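Local coordinates for actin-related protein 8 (Homo sapiens, PDB 4FO0) that binds ATP, has low basal ATPase activity, does not polymerize and serves as a proposed core subunit of the chromatin-remodelling INO80 complex, at residues T25-G30 and S182-K187; A38-V43 and Q186-I191; Y134-E139 and I177-S182. All coordinates share one frame; numbering follows the deposited sequence.

Interaction 1: T25-G30 and S182-K187; sequences TTLRIG and SHAIQK. With ATP (adenosine-5'-triphosphate), chain C.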
loop_
_atom_site.group_PDB
_atom_site.type_symbol
_atom_site.label_atom_id
_atom_site.label_comp_id
_atom_site.label_asym_id
_atom_site.label_seq_id
_atom_site.Cartn_x
_atom_site.Cartn_y
_atom_site.Cartn_z
ATOM N N THR A 25 2.920 3.592 3.566
ATOM C CA THR A 25 2.548 4.978 3.344
ATOM C C THR A 25 1.396 5.434 4.239
ATOM O O THR A 25 1.348 6.594 4.660
ATOM C CB THR A 25 2.302 5.247 1.838
ATOM O OG1 THR A 25 3.573 5.302 1.188
ATOM C CG2 THR A 25 1.613 6.576 1.598
ATOM N N THR A 26 0.481 4.534 4.564
ATOM C CA THR A 26 -0.643 4.941 5.404
ATOM C C THR A 26 -0.829 4.050 6.614
ATOM O O THR A 26 -0.915 2.835 6.483
ATOM C CB THR A 26 -1.958 4.969 4.627
ATOM O OG1 THR A 26 -1.827 5.844 3.499
ATOM C CG2 THR A 26 -3.089 5.458 5.527
ATOM N N LEU A 27 -0.872 4.667 7.792
ATOM C CA LEU A 27 -1.324 3.987 8.987
ATOM C C LEU A 27 -2.863 4.036 9.059
ATOM O O LEU A 27 -3.490 5.077 8.853
ATOM C CB LEU A 27 -0.717 4.640 10.227
ATOM C CG LEU A 27 -1.373 4.229 11.555
ATOM C CD1 LEU A 27 -1.191 2.736 11.842
ATOM C CD2 LEU A 27 -0.826 5.067 12.697
ATOM N N ARG A 28 -3.481 2.904 9.316
ATOM C CA ARG A 28 -4.923 2.904 9.525
ATOM C C ARG A 28 -5.185 2.458 10.949
ATOM O O ARG A 28 -4.772 1.368 11.370
ATOM C CB ARG A 28 -5.650 2.063 8.461
ATOM C CG ARG A 28 -5.922 2.908 7.220
ATOM C CD ARG A 28 -6.216 2.126 5.965
ATOM N NE ARG A 28 -5.001 1.757 5.249
ATOM C CZ ARG A 28 -4.581 2.304 4.106
ATOM N NH1 ARG A 28 -5.270 3.270 3.508
ATOM N NH2 ARG A 28 -3.458 1.864 3.551
ATOM N N ILE A 29 -5.819 3.334 11.713
ATOM C CA ILE A 29 -5.948 3.095 13.145
ATOM C C ILE A 29 -7.293 3.597 13.679
ATOM O O ILE A 29 -7.803 4.622 13.222
ATOM C CB ILE A 29 -4.766 3.742 13.899
ATOM C CG1 ILE A 29 -4.827 3.427 15.384
ATOM C CG2 ILE A 29 -4.731 5.258 13.677
ATOM C CD1 ILE A 29 -3.547 3.767 16.111
ATOM N N GLY A 30 -7.879 2.864 14.623
ATOM C CA GLY A 30 -9.163 3.254 15.191
ATOM C C GLY A 30 -9.675 2.285 16.233
ATOM O O GLY A 30 -9.084 1.225 16.437
ATOM N N SER A 182 1.379 6.983 18.867
ATOM C CA SER A 182 0.860 7.663 20.043
ATOM C C SER A 182 0.168 8.967 19.667
ATOM O O SER A 182 -0.934 9.252 20.139
ATOM C CB SER A 182 1.978 7.902 21.034
ATOM O OG SER A 182 2.639 6.672 21.269
ATOM N N HIS A 183 0.805 9.751 18.810
ATOM C CA HIS A 183 0.204 10.983 18.308
ATOM C C HIS A 183 -1.190 10.740 17.714
ATOM O O HIS A 183 -2.108 11.527 17.929
ATOM C CB HIS A 183 1.126 11.640 17.271
ATOM C CG HIS A 183 0.536 12.843 16.608
ATOM N ND1 HIS A 183 0.526 14.089 17.199
ATOM C CD2 HIS A 183 -0.075 12.990 15.406
ATOM C CE1 HIS A 183 -0.061 14.953 16.386
ATOM N NE2 HIS A 183 -0.433 14.312 15.290
ATOM N N ALA A 184 -1.353 9.652 16.971
ATOM C CA ALA A 184 -2.621 9.404 16.286
ATOM C C ALA A 184 -3.721 9.067 17.281
ATOM O O ALA A 184 -4.864 9.498 17.143
ATOM C CB ALA A 184 -2.470 8.300 15.292
ATOM N N ILE A 185 -3.363 8.290 18.289
ATOM C CA ILE A 185 -4.287 7.963 19.357
ATOM C C ILE A 185 -4.767 9.181 20.161
ATOM O O ILE A 185 -5.955 9.293 20.424
ATOM C CB ILE A 185 -3.699 6.886 20.268
ATOM C CG1 ILE A 185 -3.627 5.571 19.498
ATOM C CG2 ILE A 185 -4.552 6.698 21.497
ATOM C CD1 ILE A 185 -2.547 4.672 19.987
ATOM N N GLN A 186 -3.870 10.099 20.531
ATOM C CA GLN A 186 -4.299 11.280 21.286
ATOM C C GLN A 186 -5.101 12.229 20.411
ATOM O O GLN A 186 -6.086 12.811 20.858
ATOM C CB GLN A 186 -3.135 12.098 21.848
ATOM C CG GLN A 186 -1.857 11.383 22.187
ATOM C CD GLN A 186 -0.708 12.381 22.368
ATOM O OE1 GLN A 186 0.470 12.005 22.417
ATOM N NE2 GLN A 186 -1.055 13.668 22.456
ATOM N N LYS A 187 -4.659 12.396 19.170
ATOM C CA LYS A 187 -5.196 13.434 18.296
ATOM C C LYS A 187 -6.456 13.053 17.528
ATOM O O LYS A 187 -7.352 13.875 17.358
ATOM C CB LYS A 187 -4.126 13.904 17.315
ATOM C CG LYS A 187 -4.595 14.987 16.360
ATOM C CD LYS A 187 -3.853 16.294 16.619
ATOM C CE LYS A 187 -3.869 17.189 15.392
ATOM N NZ LYS A 187 -3.393 16.437 14.195
HETATM P PG ATP C . 1.990 -1.170 1.627
HETATM O O1G ATP C . 0.793 -2.072 1.754
HETATM O O2G ATP C . 2.858 -1.073 2.858
HETATM O O3G ATP C . 2.789 -1.325 0.350
HETATM P PB ATP C . 0.017 0.894 2.165
HETATM O O1B ATP C . 0.415 2.274 2.613
HETATM O O2B ATP C . -0.723 -0.091 3.059
HETATM O O3B ATP C . 1.350 0.291 1.499
HETATM P PA ATP C . -2.352 1.332 0.636
HETATM O O1A ATP C . -2.669 2.576 1.426
HETATM O O2A ATP C . -3.155 0.066 0.790
HETATM O O3A ATP C . -0.787 1.048 0.784
HETATM O "O5'" ATP C . -2.390 1.744 -0.906
HETATM C "C5'" ATP C . -1.673 2.907 -1.287
HETATM C "C4'" ATP C . -1.612 2.952 -2.793
HETATM O "O4'" ATP C . -2.947 2.961 -3.276
HETATM C "C3'" ATP C . -0.948 4.213 -3.322
HETATM O "O3'" ATP C . 0.033 3.864 -4.305
HETATM C "C2'" ATP C . -2.077 4.983 -3.960
HETATM O "O2'" ATP C . -1.663 5.752 -5.079
HETATM C "C1'" ATP C . -2.981 3.853 -4.383
HETATM N N9 ATP C . -4.326 4.349 -4.706
HETATM C C8 ATP C . -5.193 4.906 -3.849
HETATM N N7 ATP C . -6.334 5.259 -4.488
HETATM C C5 ATP C . -6.197 4.918 -5.775
HETATM C C6 ATP C . -7.025 5.024 -6.986
HETATM N N6 ATP C . -8.264 5.573 -6.910
HETATM N N1 ATP C . -6.500 4.550 -8.147
HETATM C C2 ATP C . -5.270 4.006 -8.218
HETATM N N3 ATP C . -4.458 3.891 -7.145
HETATM C C4 ATP C . -4.863 4.320 -5.921
#

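Interaction 2: A38-V43 and Q186-I191; sequences ASIPHV and QKYLEI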
loop_
_atom_site.group_PDB
_atom_site.type_symbol
_atom_site.label_atom_id
_atom_site.label_comp_id
_atom_site.label_asym_id
_atom_site.label_seq_id
_atom_site.Cartn_x
_atom_site.Cartn_y
_atom_site.Cartn_z
ATOM N N ALA A 38 -9.163 6.117 11.307
ATOM C CA ALA A 38 -8.362 7.246 10.850
ATOM C C ALA A 38 -7.243 6.754 9.924
ATOM O O ALA A 38 -6.704 5.648 10.093
ATOM C CB ALA A 38 -7.789 8.006 12.015
ATOM N N SER A 39 -6.923 7.579 8.938
ATOM C CA SER A 39 -5.889 7.269 7.965
ATOM C C SER A 39 -4.839 8.347 8.038
ATOM O O SER A 39 -5.118 9.515 7.776
ATOM C CB SER A 39 -6.465 7.209 6.548
ATOM O OG SER A 39 -7.071 5.946 6.274
ATOM N N ILE A 40 -3.632 7.958 8.412
ATOM C CA ILE A 40 -2.549 8.913 8.583
ATOM C C ILE A 40 -1.372 8.547 7.701
ATOM O O ILE A 40 -1.003 7.364 7.615
ATOM C CB ILE A 40 -2.059 8.920 10.050
ATOM C CG1 ILE A 40 -3.159 9.436 10.967
ATOM C CG2 ILE A 40 -0.792 9.745 10.202
ATOM C CD1 ILE A 40 -4.291 8.465 11.123
ATOM N N PRO A 41 -0.777 9.551 7.043
ATOM C CA PRO A 41 0.512 9.339 6.359
ATOM C C PRO A 41 1.488 8.832 7.393
ATOM O O PRO A 41 1.716 9.486 8.402
ATOM C CB PRO A 41 0.920 10.742 5.899
ATOM C CG PRO A 41 -0.404 11.508 5.828
ATOM C CD PRO A 41 -1.280 10.927 6.905
ATOM N N HIS A 42 2.040 7.657 7.164
ATOM C CA HIS A 42 2.840 7.007 8.178
ATOM C C HIS A 42 4.276 7.517 8.107
ATOM O O HIS A 42 5.190 6.820 7.638
ATOM C CB HIS A 42 2.773 5.511 7.946
ATOM C CG HIS A 42 3.276 4.715 9.091
ATOM N ND1 HIS A 42 4.484 4.058 9.061
ATOM C CD2 HIS A 42 2.749 4.491 10.314
ATOM C CE1 HIS A 42 4.674 3.452 10.217
ATOM N NE2 HIS A 42 3.631 3.693 10.990
ATOM N N VAL A 43 4.458 8.752 8.561
ATOM C CA VAL A 43 5.694 9.497 8.349
ATOM C C VAL A 43 5.914 10.484 9.492
ATOM O O VAL A 43 4.962 10.907 10.156
ATOM C CB VAL A 43 5.634 10.287 7.031
ATOM C CG1 VAL A 43 4.477 11.282 7.079
ATOM C CG2 VAL A 43 6.978 11.003 6.739
ATOM N N GLN A 186 -3.870 10.099 20.531
ATOM C CA GLN A 186 -4.299 11.280 21.286
ATOM C C GLN A 186 -5.101 12.229 20.411
ATOM O O GLN A 186 -6.086 12.811 20.858
ATOM C CB GLN A 186 -3.135 12.098 21.848
ATOM C CG GLN A 186 -1.857 11.383 22.187
ATOM C CD GLN A 186 -0.708 12.381 22.368
ATOM O OE1 GLN A 186 0.470 12.005 22.417
ATOM N NE2 GLN A 186 -1.055 13.668 22.456
ATOM N N LYS A 187 -4.659 12.396 19.170
ATOM C CA LYS A 187 -5.196 13.434 18.296
ATOM C C LYS A 187 -6.456 13.053 17.528
ATOM O O LYS A 187 -7.352 13.875 17.358
ATOM C CB LYS A 187 -4.126 13.904 17.315
ATOM C CG LYS A 187 -4.595 14.987 16.360
ATOM C CD LYS A 187 -3.853 16.294 16.619
ATOM C CE LYS A 187 -3.869 17.189 15.392
ATOM N NZ LYS A 187 -3.393 16.437 14.195
ATOM N N TYR A 188 -6.536 11.817 17.054
ATOM C CA TYR A 188 -7.661 11.439 16.205
ATOM C C TYR A 188 -8.662 10.566 16.937
ATOM O O TYR A 188 -9.865 10.676 16.721
ATOM C CB TYR A 188 -7.172 10.791 14.906
ATOM C CG TYR A 188 -6.275 11.724 14.130
ATOM C CD1 TYR A 188 -4.916 11.780 14.389
ATOM C CD2 TYR A 188 -6.796 12.582 13.171
ATOM C CE1 TYR A 188 -4.094 12.648 13.704
ATOM C CE2 TYR A 188 -5.981 13.457 12.479
ATOM C CZ TYR A 188 -4.629 13.485 12.750
ATOM O OH TYR A 188 -3.804 14.352 12.072
ATOM N N LEU A 189 -8.170 9.715 17.821
ATOM C CA LEU A 189 -9.059 8.877 18.593
ATOM C C LEU A 189 -9.395 9.640 19.858
ATOM O O LEU A 189 -10.280 9.256 20.616
ATOM C CB LEU A 189 -8.379 7.553 18.934
ATOM C CG LEU A 189 -7.717 6.786 17.781
ATOM C CD1 LEU A 189 -7.580 5.318 18.154
ATOM C CD2 LEU A 189 -8.467 6.935 16.456
ATOM N N GLU A 190 -8.666 10.728 20.077
ATOM C CA GLU A 190 -8.841 11.529 21.275
ATOM C C GLU A 190 -8.820 10.672 22.534
ATOM O O GLU A 190 -9.707 10.751 23.375
ATOM C CB GLU A 190 -10.132 12.329 21.180
ATOM C CG GLU A 190 -10.121 13.311 20.020
ATOM C CD GLU A 190 -11.374 14.160 19.956
ATOM O OE1 GLU A 190 -12.289 13.926 20.772
ATOM O OE2 GLU A 190 -11.448 15.059 19.089
ATOM N N ILE A 191 -7.786 9.856 22.651
ATOM C CA ILE A 191 -7.595 9.024 23.821
ATOM C C ILE A 191 -6.285 9.400 24.475
ATOM O O ILE A 191 -5.230 9.229 23.879
ATOM C CB ILE A 191 -7.540 7.551 23.428
ATOM C CG1 ILE A 191 -8.865 7.138 22.790
ATOM C CG2 ILE A 191 -7.212 6.674 24.632
ATOM C CD1 ILE A 191 -8.892 5.707 22.363
#

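Interaction 3: Y134-E139 and I177-S182; sequences YLVGEE and IEVIWS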
loop_
_atom_site.group_PDB
_atom_site.type_symbol
_atom_site.label_atom_id
_atom_site.label_comp_id
_atom_site.label_asym_id
_atom_site.label_seq_id
_atom_site.Cartn_x
_atom_site.Cartn_y
_atom_site.Cartn_z
ATOM N N TYR A 134 9.338 17.491 16.564
ATOM C CA TYR A 134 8.879 16.650 15.471
ATOM C C TYR A 134 7.490 17.001 14.960
ATOM O O TYR A 134 6.727 17.740 15.593
ATOM C CB TYR A 134 8.892 15.183 15.883
ATOM C CG TYR A 134 7.917 14.870 16.984
ATOM C CD1 TYR A 134 8.356 14.647 18.281
ATOM C CD2 TYR A 134 6.553 14.808 16.733
ATOM C CE1 TYR A 134 7.467 14.354 19.294
ATOM C CE2 TYR A 134 5.654 14.527 17.744
ATOM C CZ TYR A 134 6.117 14.301 19.025
ATOM O OH TYR A 134 5.226 14.015 20.037
ATOM N N LEU A 135 7.167 16.432 13.804
ATOM C CA LEU A 135 5.868 16.602 13.201
ATOM C C LEU A 135 5.440 15.262 12.683
ATOM O O LEU A 135 6.273 14.428 12.327
ATOM C CB LEU A 135 5.941 17.644 12.078
ATOM C CG LEU A 135 6.140 19.044 12.667
ATOM C CD1 LEU A 135 7.084 19.869 11.851
ATOM C CD2 LEU A 135 4.807 19.730 12.798
ATOM N N VAL A 136 4.136 15.043 12.645
ATOM C CA VAL A 136 3.624 13.739 12.278
ATOM C C VAL A 136 2.622 13.801 11.145
ATOM O O VAL A 136 1.868 14.756 11.024
ATOM C CB VAL A 136 2.973 13.065 13.488
ATOM C CG1 VAL A 136 2.334 11.735 13.085
ATOM C CG2 VAL A 136 4.010 12.855 14.548
ATOM N N GLY A 137 2.630 12.768 10.313
ATOM C CA GLY A 137 1.615 12.606 9.291
ATOM C C GLY A 137 1.602 13.713 8.263
ATOM O O GLY A 137 2.637 14.094 7.706
ATOM N N GLU A 138 0.411 14.234 8.006
ATOM C CA GLU A 138 0.240 15.283 7.019
ATOM C C GLU A 138 1.032 16.555 7.359
ATOM O O GLU A 138 1.565 17.222 6.469
ATOM C CB GLU A 138 -1.235 15.604 6.869
ATOM C CG GLU A 138 -1.520 16.582 5.757
ATOM C CD GLU A 138 -2.537 16.048 4.778
ATOM O OE1 GLU A 138 -3.089 16.864 4.003
ATOM O OE2 GLU A 138 -2.781 14.813 4.792
ATOM N N GLU A 139 1.114 16.893 8.642
ATOM C CA GLU A 139 1.954 18.013 9.044
ATOM C C GLU A 139 3.412 17.779 8.654
ATOM O O GLU A 139 4.123 18.707 8.266
ATOM C CB GLU A 139 1.845 18.276 10.538
ATOM C CG GLU A 139 0.632 19.081 10.923
ATOM C CD GLU A 139 0.692 19.546 12.369
ATOM O OE1 GLU A 139 -0.022 20.517 12.714
ATOM O OE2 GLU A 139 1.456 18.939 13.155
ATOM N N ILE A 177 7.924 4.927 15.274
ATOM C CA ILE A 177 6.631 4.255 15.275
ATOM C C ILE A 177 5.835 4.685 16.484
ATOM O O ILE A 177 4.680 5.080 16.364
ATOM C CB ILE A 177 6.762 2.732 15.318
ATOM C CG1 ILE A 177 7.495 2.248 14.074
ATOM C CG2 ILE A 177 5.376 2.065 15.409
ATOM C CD1 ILE A 177 6.889 2.771 12.845
ATOM N N GLU A 178 6.463 4.621 17.651
ATOM C CA GLU A 178 5.763 4.941 18.879
ATOM C C GLU A 178 5.261 6.374 18.869
ATOM O O GLU A 178 4.115 6.643 19.216
ATOM C CB GLU A 178 6.638 4.706 20.097
ATOM C CG GLU A 178 6.003 5.253 21.362
ATOM C CD GLU A 178 6.632 4.711 22.628
ATOM O OE1 GLU A 178 7.710 4.082 22.536
ATOM O OE2 GLU A 178 6.040 4.913 23.714
ATOM N N VAL A 179 6.116 7.298 18.468
ATOM C CA VAL A 179 5.688 8.680 18.372
ATOM C C VAL A 179 4.528 8.838 17.381
ATOM O O VAL A 179 3.527 9.491 17.684
ATOM C CB VAL A 179 6.848 9.607 18.008
ATOM C CG1 VAL A 179 6.345 11.020 17.729
ATOM C CG2 VAL A 179 7.865 9.616 19.132
ATOM N N ILE A 180 4.652 8.237 16.201
ATOM C CA ILE A 180 3.585 8.333 15.215
ATOM C C ILE A 180 2.276 7.706 15.724
ATOM O O ILE A 180 1.214 8.322 15.637
ATOM C CB ILE A 180 3.993 7.710 13.873
ATOM C CG1 ILE A 180 5.182 8.460 13.268
ATOM C CG2 ILE A 180 2.827 7.730 12.888
ATOM C CD1 ILE A 180 5.742 7.781 12.017
ATOM N N TRP A 181 2.352 6.494 16.261
ATOM C CA TRP A 181 1.158 5.822 16.746
ATOM C C TRP A 181 0.546 6.517 17.947
ATOM O O TRP A 181 -0.668 6.635 18.039
ATOM C CB TRP A 181 1.423 4.347 17.063
ATOM C CG TRP A 181 1.739 3.567 15.845
ATOM C CD1 TRP A 181 1.918 4.066 14.587
ATOM C CD2 TRP A 181 1.934 2.151 15.748
ATOM N NE1 TRP A 181 2.210 3.054 13.714
ATOM C CE2 TRP A 181 2.232 1.867 14.399
ATOM C CE3 TRP A 181 1.896 1.099 16.667
ATOM C CZ2 TRP A 181 2.482 0.569 13.946
ATOM C CZ3 TRP A 181 2.135 -0.185 16.218
ATOM C CH2 TRP A 181 2.430 -0.442 14.869
ATOM N N SER A 182 1.379 6.983 18.867
ATOM C CA SER A 182 0.860 7.663 20.043
ATOM C C SER A 182 0.168 8.967 19.667
ATOM O O SER A 182 -0.934 9.252 20.139
ATOM C CB SER A 182 1.978 7.902 21.034
ATOM O OG SER A 182 2.639 6.672 21.269
#

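Interaction 1: T25-G30 and S182-K187
The strand bearing L27 and I29 runs beside the helix bearing A184 and I185 in roughly the same direction, at 41° with the two short axes 9.2 Å apart, and the nearest backbones, I29 CA and A184 CA, are separated by 7.8 Å. This is helix-on-sheet packing in the nucleotide-binding core of the actin fold, where 26-31 is the second strand of the hairpin whose turn takes up phosphate. The strand alternates: L27 and I29 look to the helix, T26 and R28 to the nucleotide. I29 contributes the largest share, through both its branches. Its CG1 is anti to the backbone N (chi1 -176°) and the chain stays extended beyond it, which brings CD1 to 3.8 Å from I185 CG1, the two side chains crossing at about a right angle. The other branch, CG2, lies 4.1 Å from A184 CB. L27 adds a looser touch, CD2 to the same A184 CB at 4.5 Å. The small alanine thus takes a methyl from each of the two strand residues, and the joint is wholly apolar and buried. On the opposite face of the strand, T26 CG2 sits 3.7 Å above the plane of the R28 guanidinium, over its centre, while the edge of that group is turned to the ATP phosphates. T25 OG1 is hydrogen-bonded to the D255 carboxylate, part of the same nucleotide site. At the head of the strand, two successive backbone amides grip one phosphate oxygen: T25 N and T26 N each donate to ATP O1B at 3.0 Å.

Interaction 2: A38-V43 and Q186-I191
A38 and I40 meet Y188 where strand 38-47, which follows strand 26-31 and pairs antiparallel with it in the actin-fold sheet, passes the C-terminal end of helix 170-187, with A38 CA and Y188 CA 6.8 Å apart. The contact is apolar and consists of two touches. At the root of the tyrosine, A38 CB lies 4.1 Å from Y188 CB, a methyl against a methylene. Farther out, I40 CG1 comes within 4.3 Å of Y188 CE1. Y188 CG is held beside its backbone N, anti to the carbonyl carbon (chi1 -59°), and this rotation directs the ring from A38 toward I40, roughly along the strand. I40 has a similar first torsion (chi1 -66°), which leaves CG1 as the branch that meets the ring. The helix itself also supports the ring: K187 CG rests 3.6 Å above one face, offset toward the rim. Past Y188 the chain turns away from the helix at E190, whose phi is positive (50°), and I191 returns to make a backbone bond with I185. The lysine follows the tyrosine to its end, where K187 NZ gives a weak hydrogen bond to Y188 OH at 3.0 Å.

Interaction 3: Y134-E139 and I177-S182
Y134 and V136 project from a short strand onto V179 and I180 of helix 170-187, another helix-against-sheet joint of the actin fold, with the two short axes at 56°. From Y134 CB, the side chain leaves with CG between the backbone N and the carbonyl carbon (chi1 65°), and the ring swings over the helix to place one face on V179 CG1. The near end is the looser: CD1 is 4.2 Å from that methyl and CD2 3.9 Å. Contact tightens toward the CE2 side: from V179 CG1, CE1 is 3.9 Å away, CE2 3.6 Å and CZ, the nearest atom, 3.5 Å. At the tip, OH is 3.9 Å from the same methyl. V179 CG1 therefore makes a CH-pi contact, 3.6 Å from the ring centroid and 17° off the normal, displaced toward the hydroxyl end. Losing the ring to an alanine here would strip V179 CG1 of its aromatic cover and is likely to leave a gap beside the helix. Two residues on, V136 continues the seam more deeply buried: its CG1 meets I180 CG2 at 4.0 Å, the two side chains crossing obliquely. G137 follows at the N-cap of helix 138-141, with a positive phi that suits glycine. Strand 134-136 pairs antiparallel with strand 38-47, through backbone bonds of L135 with A45 and G137 with V43, and that neighbour presents I44 to both V179 and I180. Elsewhere on helix 170-187, E178 and W181 touch M220 of helix 211-225, placing this helix between the sheet strands and a second helix.

How the interactions relate
All three interactions pack helix 170-187 and the turn after it against one mixed sheet, in which strand 38-47 lies between 26-31 and 134-136. The centres of interactions 1 and 2 are about 3 Å apart, and interaction 3 is about 8 Å from each. Backbone pairing, L27 N to I40 O and I29 O to A38 N, joins interactions 1 and 2. Between interactions 2 and 3, H42 NE2 and W181 NE1 are hydrogen-bonded, and P41 CG packs on E138 N. Along the chain, interaction 3 is nested inside the loops closed by the other two. The helix thus backs the strand whose start and opposite face bind ATP.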